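PDB 3GFV: uncharacterized ABC transporter solute-binding protein yclQ from Bacillus subtilis subsp. subtilis str. 168, which binds iron-free and ferric petrobactin and the precursor 3,4-dihydroxybenzoic acid, as the solute-binding component of the YclNOPQ ABC transporter for ferric-petrobactin uptake. Local coordinates for residues V38-G43 and A103-S108; T47-G52 and L69-D74; K62-K67 and W274-G279; Y268-T273 and M284-K289. All blocks are in the same frame, centred on the assembly; numbering follows the deposited sequence.

How the contacts relate
Following the chain from the N terminus, strand 37-39 and helix 42-50 supply the first segments of contacts 1 and 2. Contact 2 closes when the chain returns at residues 69-74, and it nests inside the longer loop that contact 1 closes at 103-108. Contact 3 starts at 62-67, inside both loops, and closes only at 274-279, so it crosses contacts 1 and 2. Contact 4 opens at 268-273 and closes at 284-289. It follows contacts 1 and 2 in series and crosses contact 3. Contacts 1 and 2 hold together the region of the five-stranded parallel sheet; contact 3 ties it to the end of helix 271-276, whose start contact 4 joins to helix 281-296.

Contact 1 of 4, residues V38-G43 and A103-S108; sequences VVFDFG and ARQSES. With PO4 (phosphate ion), chain C.
Gln-105 reaches across to Phe-40, and its side chain does most of the touching. Its CB points toward the strand end. The chain leaves with CG anti to the carbonyl carbon (chi1 -51°) and then bends at chi2 (83°). This bend brings the amide over the base of the Phe-40 side chain. CG lies 4.1 Å from Phe-40 CB and about as far from ring atom CD2. The amide carbon CD comes closer, 3.5 Å from Phe-40 CB. OE1 passes 3.6 Å from Phe-40 CB, but its hydrogen-bond partner is Ser-102 N. NE2 lies 3.4 Å from Phe-40 O and donates to Leu-83 O. Both ends of the amide are therefore held by backbone groups outside the two segments, which should fix its rotation. The amide and ring planes are inclined by 50°.

The residue before it, Arg-104, reaches a phosphate ion, probably from the crystallisation liquor. NE and NH2 both donate weakly to phosphate O2, at the guanidinium edge and in its plane. Lys-84 NZ also bonds the ion, and Arg-104 NH2 donates to Tyr-275 O as well.

The contact is buried at the C-terminal ends of two neighbouring parallel strands, 37-39 and 98-101. The Phe-40 ring continues onto Val-91 of helix 88-93 and Phe-112 of helix 109-115. Asp-41 N-caps helix 42-50 beside it.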
loop_
_atom_site.group_PDB
_atom_site.type_symbol
_atom_site.label_atom_id
_atom_site.label_comp_id
_atom_site.label_asym_id
_atom_site.label_seq_id
_atom_site.Cartn_x
_atom_site.Cartn_y
_atom_site.Cartn_z
ATOM N N VAL A 38 -1.681 18.789 -1.373
ATOM C CA VAL A 38 -2.646 18.040 -0.587
ATOM C C VAL A 38 -2.574 16.595 -1.062
ATOM O O VAL A 38 -2.651 16.332 -2.258
ATOM C CB VAL A 38 -4.088 18.611 -0.778
ATOM C CG1 VAL A 38 -5.135 17.675 -0.161
ATOM C CG2 VAL A 38 -4.178 19.977 -0.157
ATOM N N VAL A 39 -2.405 15.662 -0.128
ATOM C CA VAL A 39 -2.091 14.288 -0.497
ATOM C C VAL A 39 -3.113 13.329 0.105
ATOM O O VAL A 39 -3.228 13.229 1.328
ATOM C CB VAL A 39 -0.688 13.915 0.029
ATOM C CG1 VAL A 39 -0.331 12.495 -0.355
ATOM C CG2 VAL A 39 0.357 14.913 -0.499
ATOM N N PHE A 40 -3.853 12.643 -0.766
ATOM C CA PHE A 40 -4.839 11.649 -0.352
ATOM C C PHE A 40 -4.352 10.221 -0.549
ATOM O O PHE A 40 -5.105 9.280 -0.348
ATOM C CB PHE A 40 -6.163 11.850 -1.099
ATOM C CG PHE A 40 -7.049 12.869 -0.456
ATOM C CD1 PHE A 40 -6.910 14.208 -0.754
ATOM C CD2 PHE A 40 -8.012 12.478 0.474
ATOM C CE1 PHE A 40 -7.725 15.162 -0.136
ATOM C CE2 PHE A 40 -8.819 13.421 1.086
ATOM C CZ PHE A 40 -8.666 14.767 0.775
ATOM N N ASP A 41 -3.097 10.056 -0.945
ATOM C CA ASP A 41 -2.549 8.715 -1.095
ATOM C C ASP A 41 -1.376 8.570 -0.128
ATOM O O ASP A 41 -0.381 9.268 -0.271
ATOM C CB ASP A 41 -2.055 8.477 -2.535
ATOM C CG ASP A 41 -1.412 7.117 -2.689
ATOM O OD1 ASP A 41 -2.148 6.110 -2.499
ATOM O OD2 ASP A 41 -0.186 7.053 -2.947
ATOM N N PHE A 42 -1.477 7.659 0.836
ATOM C CA PHE A 42 -0.433 7.583 1.870
ATOM C C PHE A 42 0.910 7.078 1.345
ATOM O O PHE A 42 1.965 7.458 1.870
ATOM C CB PHE A 42 -0.891 6.762 3.072
ATOM C CG PHE A 42 -1.949 7.449 3.908
ATOM C CD1 PHE A 42 -1.949 8.826 4.058
ATOM C CD2 PHE A 42 -2.928 6.714 4.566
ATOM C CE1 PHE A 42 -2.928 9.459 4.835
ATOM C CE2 PHE A 42 -3.891 7.338 5.361
ATOM C CZ PHE A 42 -3.886 8.718 5.490
ATOM N N GLY A 43 0.878 6.236 0.315
ATOM C CA GLY A 43 2.129 5.800 -0.303
ATOM C C GLY A 43 2.886 7.008 -0.831
ATOM O O GLY A 43 4.100 7.169 -0.616
ATOM N N ALA A 103 -6.698 5.343 -5.592
ATOM C CA ALA A 103 -7.885 4.591 -5.965
ATOM C C ALA A 103 -9.152 4.988 -5.187
ATOM O O ALA A 103 -10.238 5.053 -5.759
ATOM C CB ALA A 103 -7.605 3.094 -5.834
ATOM N N ARG A 104 -9.012 5.258 -3.895
ATOM C CA ARG A 104 -10.179 5.543 -3.067
ATOM C C ARG A 104 -10.872 6.867 -3.406
ATOM O O ARG A 104 -12.017 7.086 -2.985
ATOM C CB ARG A 104 -9.812 5.505 -1.583
ATOM C CG ARG A 104 -9.486 4.091 -1.066
ATOM C CD ARG A 104 -9.087 4.140 0.398
ATOM N NE ARG A 104 -9.052 2.812 1.004
ATOM C CZ ARG A 104 -7.943 2.148 1.325
ATOM N NH1 ARG A 104 -6.745 2.673 1.102
ATOM N NH2 ARG A 104 -8.038 0.948 1.879
ATOM N N GLN A 105 -10.193 7.748 -4.156
ATOM C CA GLN A 105 -10.811 9.006 -4.577
ATOM C C GLN A 105 -10.970 9.102 -6.099
ATOM O O GLN A 105 -11.217 10.187 -6.644
ATOM C CB GLN A 105 -9.996 10.226 -4.088
ATOM C CG GLN A 105 -9.644 10.228 -2.609
ATOM C CD GLN A 105 -8.407 9.399 -2.291
ATOM O OE1 GLN A 105 -7.510 9.237 -3.128
ATOM N NE2 GLN A 105 -8.360 8.846 -1.075
ATOM N N SER A 106 -10.839 7.962 -6.773
ATOM C CA SER A 106 -10.828 7.895 -8.245
ATOM C C SER A 106 -12.007 8.615 -8.893
ATOM O O SER A 106 -11.850 9.357 -9.870
ATOM C CB SER A 106 -10.841 6.433 -8.707
ATOM O OG SER A 106 -9.534 5.897 -8.714
ATOM N N GLU A 107 -13.191 8.401 -8.338
ATOM C CA GLU A 107 -14.391 9.022 -8.870
ATOM C C GLU A 107 -14.535 10.510 -8.603
ATOM O O GLU A 107 -15.449 11.140 -9.128
ATOM C CB GLU A 107 -15.633 8.308 -8.330
ATOM C CG GLU A 107 -16.326 7.442 -9.347
ATOM C CD GLU A 107 -17.724 7.077 -8.887
ATOM O OE1 GLU A 107 -18.699 7.626 -9.440
ATOM O OE2 GLU A 107 -17.829 6.275 -7.943
ATOM N N SER A 108 -13.664 11.080 -7.778
ATOM C CA SER A 108 -13.748 12.512 -7.483
ATOM C C SER A 108 -12.657 13.298 -8.204
ATOM O O SER A 108 -12.418 14.460 -7.897
ATOM C CB SER A 108 -13.664 12.769 -5.973
ATOM O OG SER A 108 -14.846 12.301 -5.344
HETATM P P PO4 C . -11.572 -0.072 0.389
HETATM O O1 PO4 C . -10.256 -0.482 -0.232
HETATM O O2 PO4 C . -11.324 0.501 1.764
HETATM O O3 PO4 C . -12.240 0.964 -0.491
HETATM O O4 PO4 C . -12.460 -1.288 0.505
#

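Contact 2 of 4, residues T47-G52 and L69-D74; sequences TLDKLG and LSKFKD
Asp-49 and Lys-71 form a salt bridge between helix 42-50 and the 3-10 turn at 70-73. Lys-71 NZ donates to Asp-49 OD1 at 3.0 Å. It meets the oxygen on its syn side, 17° out of the carboxylate plane. OD2 is farther from the ammonium, at 3.9 Å from Lys-71 NZ, so one oxygen carries the bond. The two side chains approach from opposite directions. Asp-49 CG stands anti to the backbone N (chi1 -178°), and the lysine chain bends at chi3 (-61°) on its way to the acid. Asp-54 lies near both partners: its OD1 makes a long, weak ion pair with Lys-71 NZ, and its OD2 is close to Asp-49 OD1. The lysine charge probably eases the crowding of these two acids.

Van der Waals contact accompanies the bond. The end of the lysine chain lies beside Asp-49 OD1. Phe-72 sends its ring toward the helix, with CZ 4.1 Å from Asp-49 OD1. Lys-71 CG lies on one face of this ring, 3.6 Å above its plane and offset toward the rim. Phe-72 also packs on Leu-45 of the same helix and meets the ring of Tyr-77.

Backbone bonds shape each segment. Phe-72 N bonds to Leu-69 O in the 3-10 turn. Gly-52 ends the helix in a Schellman motif, with positive phi and two bonds back into its last turn.

The contact is a surface salt bridge. It ties the C-terminal part of helix 42-50 to the 3-10 turn between strands 57-60 and 78-79 of the periplasmic binding protein fold.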
loop_
_atom_site.group_PDB
_atom_site.type_symbol
_atom_site.label_atom_id
_atom_site.label_comp_id
_atom_site.label_asym_id
_atom_site.label_seq_id
_atom_site.Cartn_x
_atom_site.Cartn_y
_atom_site.Cartn_z
ATOM N N THR A 47 6.584 8.641 0.182
ATOM C CA THR A 47 7.646 8.959 -0.772
ATOM C C THR A 47 8.085 10.410 -0.568
ATOM O O THR A 47 9.271 10.681 -0.472
ATOM C CB THR A 47 7.232 8.687 -2.230
ATOM O OG1 THR A 47 7.052 7.270 -2.419
ATOM C CG2 THR A 47 8.307 9.195 -3.234
ATOM N N LEU A 48 7.136 11.336 -0.465
ATOM C CA LEU A 48 7.499 12.719 -0.181
ATOM C C LEU A 48 8.344 12.802 1.096
ATOM O O LEU A 48 9.348 13.519 1.146
ATOM C CB LEU A 48 6.234 13.574 -0.072
ATOM C CG LEU A 48 5.453 13.774 -1.367
ATOM C CD1 LEU A 48 4.112 14.463 -1.076
ATOM C CD2 LEU A 48 6.265 14.586 -2.380
ATOM N N ASP A 49 7.956 12.049 2.125
ATOM C CA ASP A 49 8.684 12.067 3.387
ATOM C C ASP A 49 10.113 11.549 3.220
ATOM O O ASP A 49 11.055 12.144 3.739
ATOM C CB ASP A 49 7.972 11.240 4.459
ATOM C CG ASP A 49 8.691 11.288 5.798
ATOM O OD1 ASP A 49 8.631 12.344 6.466
ATOM O OD2 ASP A 49 9.329 10.274 6.178
ATOM N N LYS A 50 10.264 10.434 2.505
ATOM C CA LYS A 50 11.582 9.843 2.279
ATOM C C LYS A 50 12.506 10.827 1.548
ATOM O O LYS A 50 13.724 10.848 1.761
ATOM C CB LYS A 50 11.441 8.559 1.464
ATOM C CG LYS A 50 12.761 7.858 1.150
ATOM C CD LYS A 50 13.369 7.259 2.408
ATOM C CE LYS A 50 14.744 6.647 2.139
ATOM N NZ LYS A 50 15.513 6.467 3.411
ATOM N N LEU A 51 11.919 11.648 0.687
ATOM C CA LEU A 51 12.690 12.589 -0.116
ATOM C C LEU A 51 12.938 13.894 0.641
ATOM O O LEU A 51 13.515 14.825 0.095
ATOM C CB LEU A 51 11.968 12.877 -1.432
ATOM C CG LEU A 51 11.723 11.636 -2.286
ATOM C CD1 LEU A 51 10.903 11.982 -3.511
ATOM C CD2 LEU A 51 13.041 11.002 -2.678
ATOM N N GLY A 52 12.492 13.953 1.895
ATOM C CA GLY A 52 12.677 15.138 2.715
ATOM C C GLY A 52 11.795 16.297 2.294
ATOM O O GLY A 52 12.206 17.452 2.353
ATOM N N LEU A 69 3.432 6.931 9.923
ATOM C CA LEU A 69 3.088 8.290 9.468
ATOM C C LEU A 69 2.554 9.197 10.573
ATOM O O LEU A 69 2.014 10.270 10.295
ATOM C CB LEU A 69 2.070 8.223 8.321
ATOM C CG LEU A 69 2.625 7.608 7.031
ATOM C CD1 LEU A 69 1.546 7.281 6.014
ATOM C CD2 LEU A 69 3.666 8.579 6.442
ATOM N N SER A 70 2.711 8.786 11.825
ATOM C CA SER A 70 2.119 9.545 12.953
ATOM C C SER A 70 2.627 10.982 13.085
ATOM O O SER A 70 1.948 11.841 13.645
ATOM C CB SER A 70 2.322 8.798 14.281
ATOM O OG SER A 70 3.700 8.572 14.523
ATOM N N LYS A 71 3.817 11.245 12.564
ATOM C CA LYS A 71 4.372 12.597 12.601
ATOM C C LYS A 71 3.405 13.594 11.949
ATOM O O LYS A 71 3.372 14.768 12.299
ATOM C CB LYS A 71 5.718 12.624 11.875
ATOM C CG LYS A 71 5.563 12.676 10.366
ATOM C CD LYS A 71 6.796 12.151 9.663
ATOM C CE LYS A 71 8.012 12.978 9.999
ATOM N NZ LYS A 71 9.234 12.349 9.440
ATOM N N PHE A 72 2.600 13.109 11.009
ATOM C CA PHE A 72 1.695 13.991 10.269
ATOM C C PHE A 72 0.457 14.438 11.055
ATOM O O PHE A 72 -0.370 15.190 10.539
ATOM C CB PHE A 72 1.342 13.364 8.915
ATOM C CG PHE A 72 2.502 13.376 7.943
ATOM C CD1 PHE A 72 2.876 14.560 7.330
ATOM C CD2 PHE A 72 3.216 12.224 7.665
ATOM C CE1 PHE A 72 3.953 14.594 6.445
ATOM C CE2 PHE A 72 4.289 12.252 6.787
ATOM C CZ PHE A 72 4.652 13.445 6.173
ATOM N N LYS A 73 0.352 14.005 12.309
ATOM C CA LYS A 73 -0.699 14.501 13.201
ATOM C C LYS A 73 -0.428 15.958 13.586
ATOM O O LYS A 73 -1.332 16.689 13.993
ATOM C CB LYS A 73 -0.793 13.639 14.464
ATOM C CG LYS A 73 -1.131 12.195 14.186
ATOM C CD LYS A 73 -1.358 11.403 15.467
ATOM C CE LYS A 73 -1.751 9.964 15.140
ATOM N NZ LYS A 73 -2.470 9.296 16.263
ATOM N N ASP A 74 0.829 16.369 13.464
ATOM C CA ASP A 74 1.218 17.759 13.724
ATOM C C ASP A 74 0.247 18.731 13.063
ATOM O O ASP A 74 -0.109 18.565 11.904
ATOM C CB ASP A 74 2.645 18.012 13.208
ATOM C CG ASP A 74 3.247 19.301 13.744
ATOM O OD1 ASP A 74 2.760 20.407 13.409
ATOM O OD2 ASP A 74 4.239 19.203 14.494
#

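Contact 3 of 4, residues K62-K67 and W274-G279; sequences KQVLPK and WYLSGG
Val-64 and Leu-276 make the closest apolar contact between the loop after strand 57-60 and the end of helix 271-276. Val-64 CG2 lies 3.7 Å from Leu-276 CD1. The second leucine methyl, CD2, is 4.2 Å from the same Val-64 CG2, so this one valine methyl meets both branches. The two side chains cross at about a right angle. Leucine CG lies anti to the carbonyl carbon (chi1 -58°), which carries its methyls out to the loop.

Pro-66 adds a second apolar patch nearer the helix backbone. Its ring atom CG lies 4.2 Å from Leu-276 CB and 4.3 Å from Ser-277 CB. Phe-42 of helix 42-50 packs on both Pro-66 and Ser-277.

Polar groups flank the apolar contact. Ser-277 OG is hydrogen-bonded to Tyr-68 OH, just past the loop segment. The Tyr-275 ring makes a cation-pi contact with Arg-104, and its OH is hydrogen-bonded to Arg-236 NE.

Ser-277 is the first residue to leave helical angles, and Gly-278 and Gly-279 follow with positive phi. The arrangement joins a loop of the N-terminal parallel sheet to a C-terminal helix end, across the middle of the periplasmic binding protein fold.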
loop_
_atom_site.group_PDB
_atom_site.type_symbol
_atom_site.label_atom_id
_atom_site.label_comp_id
_atom_site.label_asym_id
_atom_site.label_seq_id
_atom_site.Cartn_x
_atom_site.Cartn_y
_atom_site.Cartn_z
ATOM N N LYS A 62 -6.514 12.826 8.038
ATOM C CA LYS A 62 -5.909 12.277 9.252
ATOM C C LYS A 62 -6.805 11.322 10.023
ATOM O O LYS A 62 -6.448 10.906 11.122
ATOM C CB LYS A 62 -5.458 13.402 10.188
ATOM C CG LYS A 62 -4.399 14.333 9.586
ATOM C CD LYS A 62 -3.913 15.316 10.634
ATOM C CE LYS A 62 -3.109 16.433 10.009
ATOM N NZ LYS A 62 -2.410 17.217 11.067
ATOM N N GLN A 63 -7.961 10.987 9.462
ATOM C CA GLN A 63 -8.930 10.145 10.179
ATOM C C GLN A 63 -8.264 8.942 10.844
ATOM O O GLN A 63 -8.436 8.713 12.047
ATOM C CB GLN A 63 -10.044 9.674 9.254
ATOM C CG GLN A 63 -11.097 8.865 9.988
ATOM C CD GLN A 63 -11.963 8.053 9.052
ATOM O OE1 GLN A 63 -13.192 8.138 9.105
ATOM N NE2 GLN A 63 -11.327 7.260 8.183
ATOM N N VAL A 64 -7.518 8.169 10.053
ATOM C CA VAL A 64 -6.673 7.106 10.573
ATOM C C VAL A 64 -5.321 7.150 9.882
ATOM O O VAL A 64 -5.247 7.261 8.654
ATOM C CB VAL A 64 -7.309 5.694 10.384
ATOM C CG1 VAL A 64 -8.379 5.463 11.415
ATOM C CG2 VAL A 64 -7.888 5.547 8.987
ATOM N N LEU A 65 -4.253 7.080 10.673
ATOM C CA LEU A 65 -2.899 7.114 10.125
ATOM C C LEU A 65 -2.097 5.914 10.561
ATOM O O LEU A 65 -2.067 5.580 11.752
ATOM C CB LEU A 65 -2.165 8.382 10.588
ATOM C CG LEU A 65 -2.434 9.703 9.877
ATOM C CD1 LEU A 65 -1.794 10.850 10.656
ATOM C CD2 LEU A 65 -1.904 9.662 8.449
ATOM N N PRO A 66 -1.435 5.252 9.604
ATOM C CA PRO A 66 -0.520 4.177 9.993
ATOM C C PRO A 66 0.553 4.737 10.924
ATOM O O PRO A 66 0.913 5.918 10.800
ATOM C CB PRO A 66 0.105 3.755 8.661
ATOM C CG PRO A 66 -0.874 4.182 7.625
ATOM C CD PRO A 66 -1.483 5.451 8.147
ATOM N N LYS A 67 1.074 3.897 11.812
ATOM C CA LYS A 67 1.993 4.348 12.843
ATOM C C LYS A 67 3.202 5.072 12.262
ATOM O O LYS A 67 3.636 6.076 12.813
ATOM C CB LYS A 67 2.462 3.189 13.723
ATOM C CG LYS A 67 3.302 3.659 14.910
ATOM C CD LYS A 67 3.992 2.515 15.639
ATOM C CE LYS A 67 5.105 3.050 16.541
ATOM N NZ LYS A 67 5.754 1.979 17.353
ATOM N N TRP A 274 -0.565 -1.872 5.470
ATOM C CA TRP A 274 -0.948 -2.675 4.315
ATOM C C TRP A 274 -2.311 -2.310 3.737
ATOM O O TRP A 274 -2.499 -2.334 2.511
ATOM C CB TRP A 274 -0.877 -4.177 4.642
ATOM C CG TRP A 274 0.517 -4.696 4.677
ATOM C CD1 TRP A 274 1.466 -4.436 5.622
ATOM C CD2 TRP A 274 1.129 -5.565 3.720
ATOM N NE1 TRP A 274 2.636 -5.098 5.315
ATOM C CE2 TRP A 274 2.463 -5.768 4.132
ATOM C CE3 TRP A 274 0.687 -6.167 2.536
ATOM C CZ2 TRP A 274 3.357 -6.583 3.418
ATOM C CZ3 TRP A 274 1.575 -6.971 1.822
ATOM C CH2 TRP A 274 2.894 -7.171 2.272
ATOM N N TYR A 275 -3.241 -1.931 4.615
ATOM C CA TYR A 275 -4.600 -1.609 4.194
ATOM C C TYR A 275 -4.781 -0.133 3.796
ATOM O O TYR A 275 -5.442 0.167 2.802
ATOM C CB TYR A 275 -5.586 -1.994 5.297
ATOM C CG TYR A 275 -7.021 -1.785 4.893
ATOM C CD1 TYR A 275 -7.619 -2.620 3.954
ATOM C CD2 TYR A 275 -7.771 -0.758 5.439
ATOM C CE1 TYR A 275 -8.945 -2.443 3.582
ATOM C CE2 TYR A 275 -9.097 -0.572 5.073
ATOM C CZ TYR A 275 -9.673 -1.418 4.138
ATOM O OH TYR A 275 -10.991 -1.236 3.763
ATOM N N LEU A 276 -4.170 0.777 4.540
ATOM C CA LEU A 276 -4.395 2.209 4.297
ATOM C C LEU A 276 -3.328 2.801 3.402
ATOM O O LEU A 276 -3.511 3.877 2.834
ATOM C CB LEU A 276 -4.355 2.986 5.600
ATOM C CG LEU A 276 -5.382 2.519 6.636
ATOM C CD1 LEU A 276 -5.147 3.224 7.967
ATOM C CD2 LEU A 276 -6.810 2.708 6.125
ATOM N N SER A 277 -2.197 2.121 3.293
ATOM C CA SER A 277 -1.070 2.722 2.579
ATOM C C SER A 277 -0.486 1.753 1.553
ATOM O O SER A 277 -1.214 0.994 0.923
ATOM C CB SER A 277 0.002 3.200 3.560
ATOM O OG SER A 277 0.994 3.984 2.874
ATOM N N GLY A 278 0.829 1.781 1.391
ATOM C CA GLY A 278 1.476 0.979 0.368
ATOM C C GLY A 278 1.752 1.776 -0.903
ATOM O O GLY A 278 1.075 2.767 -1.183
ATOM N N GLY A 279 2.744 1.334 -1.669
ATOM C CA GLY A 279 3.023 1.910 -2.974
ATOM C C GLY A 279 3.998 3.065 -2.920
ATOM O O GLY A 279 4.270 3.650 -3.956
#

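Contact 4 of 4, residues Y268-T273 and M284-K289; sequences YLDSAT and MTQMIK
The planes of the Asp-270 carboxylate and the Gln-286 amide are nearly coplanar, 1° apart, and NE2 approaches OD2 from slightly out of both. Gln-286 NE2 donates to Asp-270 OD2 at 2.8 Å, with an N-H...O angle of 155°. The donor comes to the anti side of OD2. This holds for one conformer of Gln-286; a second was also modelled. From above the carboxylate plane Thr-273 OG1 also donates to Asp-270 OD2, at 2.7 Å. In the conformer described, two donors thus grip one oxygen from different directions and hold the carboxylate in place.

The other oxygen, OD1, accepts a weak bond from Thr-273 N at 3.5 Å. Asp-270 is the N-cap of helix 271-276, and this is its capping bond. The negative carboxylate probably interacts favourably with the N-terminal end of the helix dipole.

Gln-286 stretches out fully from its helix, with CG anti to the backbone N (chi1 -178°). Its NE2 passes 3.3 Å from Asp-270 CB. Thr-273 approaches the amide from the opposite direction, with OG1 3.7 Å from Gln-286 NE2. Glu-290, one turn on, accepts a second bond from Gln-286 NE2 and also takes Asp-270 N.

The contact joins the start of helix 271-276, just after strand 266-268, to helix 281-296. Thr-273 also touches Pro-66 and Tyr-68 of the loop after strand 57-60. On helix 281-296, the selenomethionine Met-284 and Ile-288 pack against helix 146-170.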
loop_
_atom_site.group_PDB
_atom_site.type_symbol
_atom_site.label_atom_id
_atom_site.label_comp_id
_atom_site.label_asym_id
_atom_site.label_seq_id
_atom_site.Cartn_x
_atom_site.Cartn_y
_atom_site.Cartn_z
ATOM N N TYR A 268 1.966 -11.832 10.859
ATOM C CA TYR A 268 1.000 -10.775 11.130
ATOM C C TYR A 268 1.549 -9.469 10.561
ATOM O O TYR A 268 2.440 -8.849 11.139
ATOM C CB TYR A 268 0.735 -10.646 12.625
ATOM C CG TYR A 268 0.198 -11.921 13.216
ATOM C CD1 TYR A 268 -1.161 -12.183 13.211
ATOM C CD2 TYR A 268 1.053 -12.889 13.731
ATOM C CE1 TYR A 268 -1.662 -13.368 13.739
ATOM C CE2 TYR A 268 0.555 -14.067 14.257
ATOM C CZ TYR A 268 -0.801 -14.294 14.259
ATOM O OH TYR A 268 -1.301 -15.469 14.780
ATOM N N LEU A 269 1.017 -9.080 9.416
ATOM C CA LEU A 269 1.486 -7.886 8.723
ATOM C C LEU A 269 0.975 -6.652 9.460
ATOM O O LEU A 269 0.017 -6.732 10.219
ATOM C CB LEU A 269 1.042 -7.906 7.257
ATOM C CG LEU A 269 1.674 -9.038 6.421
ATOM C CD1 LEU A 269 1.063 -9.148 5.018
ATOM C CD2 LEU A 269 3.225 -8.953 6.368
ATOM N N ASP A 270 1.647 -5.521 9.262
ATOM C CA ASP A 270 1.220 -4.255 9.859
ATOM C C ASP A 270 -0.038 -3.787 9.141
ATOM O O ASP A 270 0.036 -3.133 8.106
ATOM C CB ASP A 270 2.378 -3.256 9.703
ATOM C CG ASP A 270 2.008 -1.821 10.076
ATOM O OD1 ASP A 270 0.888 -1.544 10.546
ATOM O OD2 ASP A 270 2.876 -0.955 9.873
ATOM N N SER A 271 -1.207 -4.122 9.701
ATOM C CA SER A 271 -2.457 -3.993 8.962
ATOM C C SER A 271 -2.729 -2.565 8.505
ATOM O O SER A 271 -3.164 -2.341 7.368
ATOM C CB SER A 271 -3.630 -4.513 9.791
ATOM O OG SER A 271 -3.415 -5.884 10.161
ATOM N N ALA A 272 -2.487 -1.602 9.386
ATOM C CA ALA A 272 -2.707 -0.196 9.015
ATOM C C ALA A 272 -1.899 0.211 7.772
ATOM O O ALA A 272 -2.429 0.830 6.848
ATOM C CB ALA A 272 -2.398 0.739 10.204
ATOM N N THR A 273 -0.622 -0.147 7.735
ATOM C CA THR A 273 0.196 0.169 6.572
ATOM C C THR A 273 -0.279 -0.573 5.325
ATOM O O THR A 273 -0.416 0.013 4.251
ATOM C CB THR A 273 1.673 -0.129 6.860
ATOM O OG1 THR A 273 2.120 0.750 7.895
ATOM C CG2 THR A 273 2.541 0.077 5.610
HETATM N N MSE A 284 6.944 0.443 0.946
HETATM C CA MSE A 284 7.472 -0.721 0.232
HETATM C C MSE A 284 8.651 -1.307 1.020
HETATM O O MSE A 284 8.777 -2.528 1.181
HETATM C CB MSE A 284 7.896 -0.333 -1.179
HETATM C CG MSE A 284 8.703 -1.380 -1.913
HETATM SE SE MSE A 284 7.742 -3.070 -2.265
HETATM C CE MSE A 284 6.838 -2.626 -3.920
ATOM N N THR A 285 9.533 -0.428 1.476
ATOM C CA THR A 285 10.701 -0.855 2.240
ATOM C C THR A 285 10.285 -1.664 3.463
ATOM O O THR A 285 10.832 -2.740 3.730
ATOM C CB THR A 285 11.555 0.341 2.641
ATOM O OG1 THR A 285 12.097 0.924 1.449
ATOM C CG2 THR A 285 12.687 -0.108 3.530
ATOM N N GLN A 286 9.293 -1.145 4.173
ATOM C CA GLN A 286 8.752 -1.824 5.334
ATOM C C GLN A 286 8.168 -3.181 4.957
ATOM O O GLN A 286 8.435 -4.189 5.624
ATOM C CB GLN A 286 7.660 -0.985 5.993
ATOM C CG GLN A 286 7.118 -1.677 7.236
ATOM C CD GLN A 286 5.919 -0.973 7.827
ATOM O OE1 GLN A 286 5.916 0.250 8.018
ATOM N NE2 GLN A 286 4.891 -1.749 8.125
HETATM N N MSE A 287 7.373 -3.186 3.891
HETATM C CA MSE A 287 6.627 -4.373 3.483
HETATM C C MSE A 287 7.575 -5.492 3.087
HETATM O O MSE A 287 7.364 -6.673 3.470
HETATM C CB MSE A 287 5.619 -4.060 2.367
HETATM C CG MSE A 287 4.443 -3.203 2.861
HETATM SE SE MSE A 287 3.591 -2.227 1.398
HETATM C CE MSE A 287 2.683 -3.663 0.577
ATOM N N ILE A 288 8.611 -5.150 2.345
ATOM C CA ILE A 288 9.613 -6.166 2.003
ATOM C C ILE A 288 10.182 -6.792 3.270
ATOM O O ILE A 288 10.254 -8.024 3.402
ATOM C CB ILE A 288 10.735 -5.576 1.144
ATOM C CG1 ILE A 288 10.175 -5.111 -0.206
ATOM C CG2 ILE A 288 11.907 -6.601 0.950
ATOM C CD1 ILE A 288 11.106 -4.119 -0.922
ATOM N N LYS A 289 10.575 -5.950 4.220
ATOM C CA LYS A 289 11.219 -6.430 5.436
ATOM C C LYS A 289 10.297 -7.304 6.284
ATOM O O LYS A 289 10.737 -8.301 6.864
ATOM C CB LYS A 289 11.739 -5.260 6.273
ATOM C CG LYS A 289 12.295 -5.685 7.634
ATOM C CD LYS A 289 12.672 -4.488 8.509
ATOM C CE LYS A 289 12.921 -4.912 9.962
ATOM N NZ LYS A 289 13.907 -6.032 10.052
#